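Local coordinates for protein sucrose 6(F)-phosphate phosphorylase (Thermoanaerobacterium thermosaccharolyticum DSM 571, PDB 6S9V) that is a bacterial phosphorylase of the alpha-amylase family, built on a closed eight-stranded TIM barrel with a separate antiparallel sheet near its C-terminus, at residues P152-K157 and V167-G172; M290-L295 and I464-K469; V208-V213 and I247-E252; F45-G50 and L440-N445. All blocks are in the same frame, centred on the assembly; numbering follows the deposited sequence.

Contact 1: residues P152-K157 and V167-G172; sequences PYSTFK and VWTTFG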
# COMPACT_ATOMS: atom_id res chain seq x y z
N PRO A 152 -11.43 20.70 3.14
CA PRO A 152 -11.19 19.54 4.01
C PRO A 152 -12.30 19.31 5.03
O PRO A 152 -12.05 18.74 6.09
CB PRO A 152 -9.87 19.90 4.71
CG PRO A 152 -9.95 21.41 4.83
CD PRO A 152 -10.65 21.88 3.57
N TYR A 153 -13.52 19.72 4.70
CA TYR A 153 -14.65 19.52 5.59
C TYR A 153 -15.92 19.43 4.76
O TYR A 153 -15.95 19.76 3.57
CB TYR A 153 -14.77 20.65 6.64
CG TYR A 153 -14.76 22.04 6.06
CD1 TYR A 153 -15.92 22.59 5.54
CD2 TYR A 153 -13.61 22.80 6.06
CE1 TYR A 153 -15.91 23.87 5.01
CE2 TYR A 153 -13.59 24.07 5.53
CZ TYR A 153 -14.75 24.60 5.01
OH TYR A 153 -14.73 25.87 4.48
N SER A 154 -16.98 18.95 5.41
CA SER A 154 -18.28 18.75 4.79
C SER A 154 -19.36 19.23 5.75
O SER A 154 -19.19 19.19 6.98
CB SER A 154 -18.52 17.28 4.43
OG SER A 154 -17.61 16.83 3.44
N THR A 155 -20.49 19.64 5.18
CA THR A 155 -21.61 20.19 5.94
C THR A 155 -22.75 19.18 5.98
O THR A 155 -23.12 18.60 4.96
CB THR A 155 -22.09 21.50 5.31
OG1 THR A 155 -20.99 22.42 5.26
CG2 THR A 155 -23.22 22.12 6.13
N PHE A 156 -23.31 18.98 7.17
CA PHE A 156 -24.41 18.06 7.37
C PHE A 156 -25.51 18.75 8.17
O PHE A 156 -25.26 19.70 8.91
CB PHE A 156 -23.96 16.79 8.10
CG PHE A 156 -22.91 16.01 7.36
CD1 PHE A 156 -23.27 15.03 6.46
CD2 PHE A 156 -21.57 16.27 7.57
CE1 PHE A 156 -22.31 14.31 5.78
CE2 PHE A 156 -20.61 15.56 6.89
CZ PHE A 156 -20.98 14.58 6.00
N LYS A 157 -26.72 18.23 8.03
CA LYS A 157 -27.89 18.75 8.73
C LYS A 157 -28.15 17.88 9.94
O LYS A 157 -28.27 16.66 9.82
CB LYS A 157 -29.11 18.75 7.80
CG LYS A 157 -30.39 19.29 8.42
CD LYS A 157 -31.58 19.01 7.51
CE LYS A 157 -32.87 19.62 8.05
NZ LYS A 157 -34.02 19.43 7.12
N VAL A 167 -18.05 19.12 9.75
CA VAL A 167 -17.09 18.20 10.35
C VAL A 167 -15.96 17.98 9.35
O VAL A 167 -16.15 18.09 8.13
CB VAL A 167 -17.71 16.85 10.76
CG1 VAL A 167 -18.81 17.06 11.78
CG2 VAL A 167 -18.22 16.11 9.54
N TRP A 168 -14.78 17.67 9.88
CA TRP A 168 -13.61 17.49 9.03
C TRP A 168 -13.75 16.24 8.17
O TRP A 168 -14.12 15.17 8.66
CB TRP A 168 -12.36 17.42 9.91
CG TRP A 168 -11.13 17.95 9.26
CD1 TRP A 168 -10.12 17.24 8.68
CD2 TRP A 168 -10.80 19.33 9.09
NE1 TRP A 168 -9.17 18.09 8.18
CE2 TRP A 168 -9.56 19.38 8.42
CE3 TRP A 168 -11.42 20.53 9.45
CZ2 TRP A 168 -8.94 20.59 8.10
CZ3 TRP A 168 -10.80 21.73 9.14
CH2 TRP A 168 -9.57 21.74 8.46
N THR A 169 -13.44 16.39 6.88
CA THR A 169 -13.45 15.28 5.93
C THR A 169 -12.27 15.51 5.00
O THR A 169 -12.37 16.29 4.05
CB THR A 169 -14.77 15.18 5.17
OG1 THR A 169 -15.00 16.38 4.41
CG2 THR A 169 -15.93 14.98 6.14
N THR A 170 -11.14 14.85 5.30
CA THR A 170 -9.93 15.02 4.50
C THR A 170 -10.14 14.52 3.08
O THR A 170 -9.65 15.13 2.12
CB THR A 170 -8.77 14.27 5.15
OG1 THR A 170 -8.44 14.88 6.40
CG2 THR A 170 -7.54 14.27 4.25
N PHE A 171 -10.83 13.39 2.92
CA PHE A 171 -11.04 12.74 1.64
C PHE A 171 -12.52 12.71 1.29
O PHE A 171 -13.39 12.82 2.15
CB PHE A 171 -10.50 11.31 1.65
CG PHE A 171 -9.06 11.21 2.02
CD1 PHE A 171 -8.08 11.47 1.08
CD2 PHE A 171 -8.67 10.85 3.31
CE1 PHE A 171 -6.75 11.36 1.40
CE2 PHE A 171 -7.33 10.75 3.64
CZ PHE A 171 -6.37 11.02 2.69
N GLY A 172 -12.79 12.51 0.01
CA GLY A 172 -14.16 12.30 -0.44
C GLY A 172 -14.41 12.92 -1.79
O GLY A 172 -14.26 14.13 -1.96
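S154 and T169 meet through their hydroxyls because of two different first torsions: OG of S154 stands beside its own backbone N, opposite the carbonyl carbon (chi1 -65°), while OG1 of T169 sits between backbone N and carbonyl carbon (chi1 60°). The two oxygens come within 2.8 Å of each other, S154 OG to T169 OG1, in a hydrogen bond that either could donate; S154 OG also accepts from the backbone N of S177. On the same side, F156 lays CE2 against CG2 of V167 at 3.6 Å, the two side chains crossing at about a right angle, and F109 of the helix 107-115 meets the F156 ring edge-to-face.

The framework is a beta hairpin, strands 153-157 and 164-168, in which S154 and V167 form an antiparallel hydrogen-bonded pair with reciprocal N-H to O bonds. Next comes the non-hydrogen-bonded pair of Y153 and W168, whose side chains diverge. Beyond the strand end, T169 N reaches P152 O at 2.8 Å, the donor standing above the carbonyl plane. That carbonyl has a second neighbour, for P152 O also lies over one face of the W168 indole, 3.3 Å from CD2. The proline ring continues the cover, CG resting 3.5 Å from W168 CZ2.

The chemistry is divided by side: beside the hydrocarbon of F156 and V167 two buried hydroxyls bond to each other, with S177 N as a second partner for S154 OG, whereas P152 O bonds to the T169 N-H and merely packs over the indole, whose apolar contact is with the proline CB and CG.

Contact 2: residues M290-L295 and I464-K469; sequences MLYHYL and IRLTWK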
# COMPACT_ATOMS: atom_id res chain seq x y z
N MET A 290 20.78 4.98 -10.18
CA MET A 290 19.80 5.36 -9.17
C MET A 290 19.47 4.18 -8.25
O MET A 290 19.37 4.34 -7.03
CB MET A 290 18.53 5.87 -9.84
CG MET A 290 17.50 6.44 -8.88
SD MET A 290 16.00 6.95 -9.73
CE MET A 290 15.02 7.53 -8.35
N LEU A 291 19.29 3.00 -8.83
CA LEU A 291 18.99 1.81 -8.04
C LEU A 291 20.12 1.50 -7.08
O LEU A 291 19.89 1.22 -5.89
CB LEU A 291 18.73 0.62 -8.97
CG LEU A 291 18.55 -0.74 -8.30
CD1 LEU A 291 17.29 -0.77 -7.45
CD2 LEU A 291 18.53 -1.84 -9.36
N TYR A 292 21.36 1.52 -7.57
CA TYR A 292 22.49 1.22 -6.71
C TYR A 292 22.62 2.25 -5.60
O TYR A 292 22.90 1.90 -4.45
CB TYR A 292 23.76 1.12 -7.54
CG TYR A 292 24.08 -0.31 -7.92
CD1 TYR A 292 23.09 -1.14 -8.45
CD2 TYR A 292 25.35 -0.84 -7.74
CE1 TYR A 292 23.36 -2.45 -8.80
CE2 TYR A 292 25.63 -2.15 -8.09
CZ TYR A 292 24.63 -2.95 -8.62
OH TYR A 292 24.91 -4.25 -8.96
N HIS A 293 22.42 3.53 -5.91
CA HIS A 293 22.46 4.55 -4.87
C HIS A 293 21.39 4.30 -3.82
O HIS A 293 21.64 4.49 -2.62
CB HIS A 293 22.29 5.94 -5.46
CG HIS A 293 22.44 7.04 -4.45
ND1 HIS A 293 23.64 7.32 -3.84
CD2 HIS A 293 21.54 7.91 -3.94
CE1 HIS A 293 23.48 8.33 -3.00
NE2 HIS A 293 22.21 8.70 -3.04
N TYR A 294 20.20 3.87 -4.24
CA TYR A 294 19.11 3.63 -3.31
C TYR A 294 19.37 2.39 -2.45
O TYR A 294 19.16 2.40 -1.23
CB TYR A 294 17.79 3.50 -4.07
CG TYR A 294 16.59 3.29 -3.17
CD1 TYR A 294 16.41 4.08 -2.04
CD2 TYR A 294 15.64 2.32 -3.44
CE1 TYR A 294 15.33 3.91 -1.21
CE2 TYR A 294 14.54 2.13 -2.61
CZ TYR A 294 14.40 2.94 -1.49
OH TYR A 294 13.34 2.78 -0.64
N LEU A 295 19.82 1.29 -3.08
CA LEU A 295 20.06 0.06 -2.34
C LEU A 295 21.10 0.25 -1.25
O LEU A 295 21.01 -0.40 -0.20
CB LEU A 295 20.50 -1.05 -3.30
CG LEU A 295 19.43 -1.56 -4.26
CD1 LEU A 295 20.03 -2.63 -5.18
CD2 LEU A 295 18.25 -2.12 -3.51
N ILE A 464 23.14 -5.33 -13.58
CA ILE A 464 22.74 -5.43 -12.18
C ILE A 464 23.29 -6.74 -11.64
O ILE A 464 23.05 -7.80 -12.22
CB ILE A 464 21.21 -5.36 -12.01
CG1 ILE A 464 20.70 -3.97 -12.41
CG2 ILE A 464 20.81 -5.71 -10.59
CD1 ILE A 464 19.21 -3.90 -12.63
N ARG A 465 24.00 -6.67 -10.51
CA ARG A 465 24.56 -7.88 -9.90
C ARG A 465 24.33 -7.79 -8.40
O ARG A 465 24.95 -6.97 -7.72
CB ARG A 465 26.05 -8.03 -10.21
CG ARG A 465 26.34 -8.30 -11.68
CD ARG A 465 27.79 -8.76 -11.91
NE ARG A 465 27.97 -10.18 -11.63
CZ ARG A 465 29.08 -10.87 -11.92
NH1 ARG A 465 30.11 -10.26 -12.50
NH2 ARG A 465 29.16 -12.16 -11.64
N LEU A 466 23.45 -8.65 -7.89
CA LEU A 466 23.09 -8.70 -6.48
C LEU A 466 23.16 -10.13 -5.98
O LEU A 466 22.73 -11.06 -6.68
CB LEU A 466 21.69 -8.13 -6.26
CG LEU A 466 21.44 -6.72 -6.80
CD1 LEU A 466 19.96 -6.37 -6.68
CD2 LEU A 466 22.31 -5.68 -6.09
N THR A 467 23.67 -10.32 -4.76
CA THR A 467 23.93 -11.65 -4.23
C THR A 467 23.39 -11.79 -2.82
O THR A 467 23.54 -10.88 -2.00
CB THR A 467 25.44 -11.96 -4.24
OG1 THR A 467 25.92 -12.08 -5.58
CG2 THR A 467 25.74 -13.24 -3.46
N TRP A 468 22.79 -12.94 -2.55
CA TRP A 468 22.40 -13.37 -1.21
C TRP A 468 23.19 -14.62 -0.84
O TRP A 468 23.40 -15.50 -1.69
CB TRP A 468 20.89 -13.64 -1.12
CG TRP A 468 20.06 -12.40 -1.17
CD1 TRP A 468 19.63 -11.73 -2.29
CD2 TRP A 468 19.57 -11.65 -0.05
NE1 TRP A 468 18.89 -10.63 -1.93
CE2 TRP A 468 18.84 -10.56 -0.56
CE3 TRP A 468 19.67 -11.81 1.34
CZ2 TRP A 468 18.23 -9.62 0.26
CZ3 TRP A 468 19.06 -10.87 2.16
CH2 TRP A 468 18.35 -9.79 1.62
N LYS A 469 23.62 -14.70 0.42
CA LYS A 469 24.40 -15.84 0.88
C LYS A 469 23.89 -16.33 2.22
O LYS A 469 23.69 -15.52 3.14
CB LYS A 469 25.88 -15.46 1.02
CG LYS A 469 26.60 -15.22 -0.30
CD LYS A 469 28.02 -14.70 -0.09
CE LYS A 469 28.93 -15.72 0.56
NZ LYS A 469 29.37 -16.74 -0.43
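Y292 reaches from its helix to the backbone of R465, and its course from CB outward illustrates how one phenol can tie a helix to a sheet. CB leaves the helix at a slant to the strand, and a first torsion of -95°, away from the usual staggered values, swings the ring across the gap. Along the ring, CE1 passes CD2 of L466 at 4.3 Å, an oblique approach. At the tip OH accepts a hydrogen bond from R465 N at 3.0 Å, with 164° at the hydrogen. The hydroxyl also sits close to R465 O, but the oxygen it bonds to is the carbonyl O of E457, so two backbone groups grip it inside the protein. The strand 463-470 is the second of five in the antiparallel sheet near the C-terminus, and the helix 289-295 runs nearly along it, their short axes 25° apart and 10.7 Å at closest approach. Apolar contacts lie beside the tyrosine. L295 and L466 meet end on, CD1 of L295 lying 3.9 Å from CD2 of L466. L291 and I464 instead cross at about a right angle, where L291 CD2 meets I464 CD1 at 3.9 Å. T282 of the helix 275-285 touches both of these side chains, and I456 of the neighbouring strand packs against both Y292 and L295.

Contact 3: residues V208-V213 and I247-E252; sequences VRLDAV and IELLLE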
# COMPACT_ATOMS: atom_id res chain seq x y z
N VAL A 208 -1.36 -5.20 10.34
CA VAL A 208 -2.41 -4.21 10.09
C VAL A 208 -1.77 -3.00 9.43
O VAL A 208 -0.84 -2.40 9.97
CB VAL A 208 -3.15 -3.80 11.37
CG1 VAL A 208 -4.02 -2.58 11.12
CG2 VAL A 208 -4.01 -4.96 11.85
N ARG A 209 -2.30 -2.63 8.27
CA ARG A 209 -1.87 -1.45 7.54
C ARG A 209 -2.65 -0.25 8.06
O ARG A 209 -3.88 -0.27 8.08
CB ARG A 209 -2.13 -1.65 6.04
CG ARG A 209 -1.86 -0.46 5.13
CD ARG A 209 -2.25 -0.85 3.69
NE ARG A 209 -1.94 0.16 2.68
CZ ARG A 209 -2.68 1.23 2.41
NH1 ARG A 209 -3.79 1.47 3.12
NH2 ARG A 209 -2.31 2.06 1.45
N LEU A 210 -1.93 0.79 8.47
CA LEU A 210 -2.55 2.03 8.93
C LEU A 210 -2.75 2.95 7.74
O LEU A 210 -1.84 3.67 7.33
CB LEU A 210 -1.70 2.69 10.01
CG LEU A 210 -1.48 1.88 11.29
CD1 LEU A 210 -0.89 2.77 12.35
CD2 LEU A 210 -2.77 1.25 11.80
N ASP A 211 -3.97 2.95 7.20
CA ASP A 211 -4.28 3.75 6.03
C ASP A 211 -4.27 5.24 6.37
O ASP A 211 -4.83 5.66 7.38
CB ASP A 211 -5.66 3.36 5.50
CG ASP A 211 -6.12 4.24 4.36
OD1 ASP A 211 -5.50 4.19 3.28
OD2 ASP A 211 -7.11 4.98 4.53
N ALA A 212 -3.61 6.03 5.52
CA ALA A 212 -3.65 7.49 5.61
C ALA A 212 -3.25 7.97 7.00
O ALA A 212 -3.72 9.00 7.48
CB ALA A 212 -5.05 8.02 5.25
N VAL A 213 -2.33 7.25 7.65
CA VAL A 213 -1.99 7.59 9.03
C VAL A 213 -1.38 8.99 9.11
O VAL A 213 -1.54 9.68 10.13
CB VAL A 213 -1.04 6.52 9.62
CG1 VAL A 213 0.32 6.55 8.93
CG2 VAL A 213 -0.89 6.72 11.13
N ILE A 247 -0.27 -8.11 16.91
CA ILE A 247 -0.34 -7.48 15.59
C ILE A 247 0.85 -6.55 15.40
O ILE A 247 1.17 -5.75 16.29
CB ILE A 247 -1.67 -6.73 15.42
CG1 ILE A 247 -2.84 -7.72 15.46
CG2 ILE A 247 -1.68 -5.96 14.10
CD1 ILE A 247 -4.21 -7.06 15.43
N GLU A 248 1.48 -6.63 14.23
CA GLU A 248 2.49 -5.66 13.81
C GLU A 248 1.83 -4.62 12.91
O GLU A 248 0.92 -4.96 12.14
CB GLU A 248 3.63 -6.34 13.05
CG GLU A 248 4.44 -7.37 13.84
CD GLU A 248 5.64 -6.77 14.57
OE1 GLU A 248 5.85 -5.54 14.49
OE2 GLU A 248 6.37 -7.54 15.23
N LEU A 249 2.26 -3.37 13.01
CA LEU A 249 1.70 -2.28 12.23
C LEU A 249 2.58 -1.98 11.02
O LEU A 249 3.81 -1.95 11.13
CB LEU A 249 1.54 -1.01 13.07
CG LEU A 249 0.61 -1.09 14.29
CD1 LEU A 249 0.50 0.26 14.98
CD2 LEU A 249 -0.76 -1.61 13.91
N LEU A 250 1.93 -1.76 9.88
CA LEU A 250 2.59 -1.33 8.64
C LEU A 250 2.02 0.04 8.30
O LEU A 250 0.82 0.17 8.03
CB LEU A 250 2.34 -2.34 7.52
CG LEU A 250 2.80 -2.01 6.10
CD1 LEU A 250 4.25 -1.59 6.04
CD2 LEU A 250 2.54 -3.23 5.22
N LEU A 251 2.86 1.07 8.37
CA LEU A 251 2.41 2.44 8.16
C LEU A 251 2.49 2.80 6.68
O LEU A 251 3.50 2.56 6.03
CB LEU A 251 3.25 3.43 8.97
CG LEU A 251 3.12 3.36 10.49
CD1 LEU A 251 3.38 1.99 11.06
CD2 LEU A 251 4.07 4.41 11.11
N GLU A 252 1.41 3.39 6.17
CA GLU A 252 1.37 3.90 4.80
C GLU A 252 1.52 5.41 4.84
O GLU A 252 0.60 6.12 5.24
CB GLU A 252 0.06 3.52 4.10
CG GLU A 252 -0.08 4.16 2.72
CD GLU A 252 -1.14 5.25 2.65
OE1 GLU A 252 -2.22 5.08 3.24
OE2 GLU A 252 -0.88 6.30 2.02
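The carboxylates of D211 and E252 run alongside each other, D211 OD1 and E252 OE1 only 3.4 Å apart and not hydrogen-bonded. The site is the C-terminal end of two adjacent parallel strands of the TIM barrel, 207-210 and 248-251, joined through the helix 230-244 as a beta-alpha-beta unit. R209 meets both acids. Its chain, extended from CG to NE, carries the guanidinium away from the strand on the face shared with L250, and NH1 donates to D211 OD1 at 3.2 Å in the guanidinium plane. E252 instead lies over a face, its CB 3.8 Å above that plane. E252 OE1, 3.5 Å from R209 NH2, is well out of the plane, so no N-H points at it and the salt bridge rests on charge. NH1 also forms a salt bridge with D96, and NE one with a bound sulfate ion, so the guanidinium would be strongly polarised by anions on several sides. D211 OD1 is hydrogen-bonded to a bound BTB molecule, consistent with a pocket at this end of the barrel, though the molecule probably comes from the crystallisation liquor.

Behind this cluster the strands pair in register, V208 with L249, R209 with L250 and L210 with L251. V208 N, L250 N and L210 N bond in turn to E248 O, V208 O and L250 O. The methyls V208 CG2 and I247 CG2 are pressed to 3.4 Å, tighter than usual carbon contact. At the far end, the N-H of A212, in the turn from L210 to V213, points to E252 OE1 at 2.8 Å, meeting the oxygen from above the carboxylate plane.

Contact 4: residues F45-G50 and L440-N445; sequences FSDVFG and LIRFRN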
# COMPACT_ATOMS: atom_id res chain seq x y z
N PHE A 45 -1.76 -21.22 -6.10
CA PHE A 45 -0.79 -20.35 -5.44
C PHE A 45 -0.45 -20.75 -4.02
O PHE A 45 0.07 -19.92 -3.26
CB PHE A 45 -1.32 -18.90 -5.42
CG PHE A 45 -1.74 -18.38 -6.76
CD1 PHE A 45 -0.89 -18.44 -7.85
CD2 PHE A 45 -2.98 -17.78 -6.93
CE1 PHE A 45 -1.28 -17.95 -9.09
CE2 PHE A 45 -3.37 -17.28 -8.16
CZ PHE A 45 -2.52 -17.36 -9.24
N SER A 46 -0.67 -22.01 -3.64
CA SER A 46 -0.52 -22.39 -2.24
C SER A 46 0.90 -22.11 -1.73
O SER A 46 1.07 -21.66 -0.59
CB SER A 46 -0.90 -23.85 -2.04
OG SER A 46 -2.31 -23.96 -2.01
N ASP A 47 1.93 -22.41 -2.52
CA ASP A 47 3.30 -22.13 -2.11
C ASP A 47 3.87 -20.93 -2.86
O ASP A 47 5.08 -20.67 -2.80
CB ASP A 47 4.19 -23.36 -2.29
CG ASP A 47 4.31 -23.81 -3.73
OD1 ASP A 47 3.43 -23.46 -4.55
OD2 ASP A 47 5.30 -24.49 -4.05
N VAL A 48 3.01 -20.17 -3.52
CA VAL A 48 3.43 -18.96 -4.22
C VAL A 48 3.40 -17.78 -3.26
O VAL A 48 4.21 -16.86 -3.38
CB VAL A 48 2.53 -18.73 -5.44
CG1 VAL A 48 2.80 -17.37 -6.08
CG2 VAL A 48 2.72 -19.87 -6.46
N PHE A 49 2.49 -17.79 -2.28
CA PHE A 49 2.37 -16.68 -1.35
C PHE A 49 2.45 -17.18 0.09
O PHE A 49 1.89 -18.23 0.43
CB PHE A 49 1.06 -15.92 -1.55
CG PHE A 49 0.93 -15.35 -2.93
CD1 PHE A 49 1.81 -14.38 -3.36
CD2 PHE A 49 -0.05 -15.80 -3.78
CE1 PHE A 49 1.71 -13.86 -4.64
CE2 PHE A 49 -0.16 -15.27 -5.05
CZ PHE A 49 0.72 -14.31 -5.47
N GLY A 50 3.18 -16.43 0.91
CA GLY A 50 3.21 -16.68 2.34
C GLY A 50 2.22 -15.82 3.10
O GLY A 50 1.96 -16.06 4.29
N LEU A 440 9.71 -17.67 -10.68
CA LEU A 440 10.57 -16.74 -9.96
C LEU A 440 10.09 -16.55 -8.54
O LEU A 440 10.90 -16.53 -7.60
CB LEU A 440 10.63 -15.40 -10.69
CG LEU A 440 11.46 -14.29 -10.02
CD1 LEU A 440 12.93 -14.69 -9.97
CD2 LEU A 440 11.27 -12.97 -10.73
N ILE A 441 8.78 -16.39 -8.35
CA ILE A 441 8.24 -16.22 -7.00
C ILE A 441 8.59 -17.43 -6.14
O ILE A 441 9.07 -17.29 -5.00
CB ILE A 441 6.72 -16.00 -7.06
CG1 ILE A 441 6.40 -14.60 -7.59
CG2 ILE A 441 6.12 -16.18 -5.68
CD1 ILE A 441 4.93 -14.39 -7.94
N ARG A 442 8.35 -18.63 -6.66
CA ARG A 442 8.63 -19.82 -5.87
C ARG A 442 10.12 -19.96 -5.57
O ARG A 442 10.50 -20.42 -4.49
CB ARG A 442 8.08 -21.07 -6.55
CG ARG A 442 6.55 -21.09 -6.56
CD ARG A 442 6.00 -22.50 -6.47
NE ARG A 442 6.05 -23.22 -7.73
CZ ARG A 442 5.89 -24.53 -7.87
NH1 ARG A 442 5.66 -25.31 -6.81
NH2 ARG A 442 5.95 -25.06 -9.07
N PHE A 443 10.98 -19.56 -6.51
CA PHE A 443 12.41 -19.53 -6.20
C PHE A 443 12.68 -18.59 -5.03
O PHE A 443 13.44 -18.94 -4.10
CB PHE A 443 13.23 -19.10 -7.41
CG PHE A 443 14.72 -19.13 -7.14
CD1 PHE A 443 15.42 -20.33 -7.23
CD2 PHE A 443 15.40 -17.99 -6.77
CE1 PHE A 443 16.79 -20.38 -6.97
CE2 PHE A 443 16.77 -18.02 -6.52
CZ PHE A 443 17.46 -19.22 -6.62
N ARG A 444 12.07 -17.40 -5.03
CA ARG A 444 12.25 -16.45 -3.94
C ARG A 444 11.70 -16.98 -2.62
O ARG A 444 12.19 -16.59 -1.54
CB ARG A 444 11.59 -15.12 -4.33
CG ARG A 444 11.60 -14.05 -3.26
CD ARG A 444 13.00 -13.69 -2.78
NE ARG A 444 12.94 -12.58 -1.83
CZ ARG A 444 12.50 -12.70 -0.58
NH1 ARG A 444 12.09 -13.87 -0.13
NH2 ARG A 444 12.46 -11.63 0.21
N ASN A 445 10.69 -17.84 -2.66
CA ASN A 445 10.15 -18.43 -1.44
C ASN A 445 10.95 -19.64 -0.97
O ASN A 445 10.95 -19.95 0.22
CB ASN A 445 8.70 -18.87 -1.62
CG ASN A 445 7.76 -17.70 -1.74
OD1 ASN A 445 8.10 -16.58 -1.35
ND2 ASN A 445 6.57 -17.94 -2.29
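V48, R442 and D47 carry most of the buried surface where F45-G50 meets the helix 432-446. F45-G50 is the connection from helix 34-44 to strand 51-54, so the contact packs an alpha-to-beta loop of the TIM barrel against a helix from much later in the chain. D47 and R442 meet on the exposed side of the contact. CG of D47 lies between its backbone N and carbonyl carbon (chi1 63°), and the arginine chain bends at chi2 and chi3 to come to it. R442 NH1 donates to D47 OD2 at 2.9 Å, nearly straight at 167°, and uses the syn lone pair of that oxygen. The oxygen lies at the edge of the guanidinium, in its plane, although the carboxylate itself is turned 68° from that plane. CD of R442 also packs against the carboxylate, 3.2 Å from D47 OD2.

V48 fills the inner half. Its two methyls divide the helix surface between them: CG1 packs on CG2 of I441 at 3.5 Å, while CG2 rests against R442 CG. CG1 also lies over the centre of the ring of F49, its own neighbour in the loop.

The backbone is held by N445, whose amide faces the loop from the next turn of the helix. Its OD1 accepts from the backbone N of V21, which fixes how the amide is turned and leaves the NH2 group directed at two consecutive carbonyls. N445 ND2 bonds to D47 O at 3.2 Å, and more weakly, through a bent angle, to V48 O.

In the fold
The four contacts sample a TIM-barrel enzyme from core to periphery. Contact 3 lies nearest the middle, about 9 Å from the centre of the chain, and meets bound BTB through D211 and sulfate through R209. Contact 1 touches it: F171 CE2 packs on A212 CB at 3.9 Å, although the centres are about 23 Å apart, so the residues after the hairpin reach the end of the barrel where BTB is bound. Contacts 2 and 4 fasten late parts of the chain to earlier ones; their nearest atoms are about 6 Å apart without touching, and their segments alternate in sequence. Contact 1 lies across the chain's centre from both, its centre about 45 Å from that of contact 2.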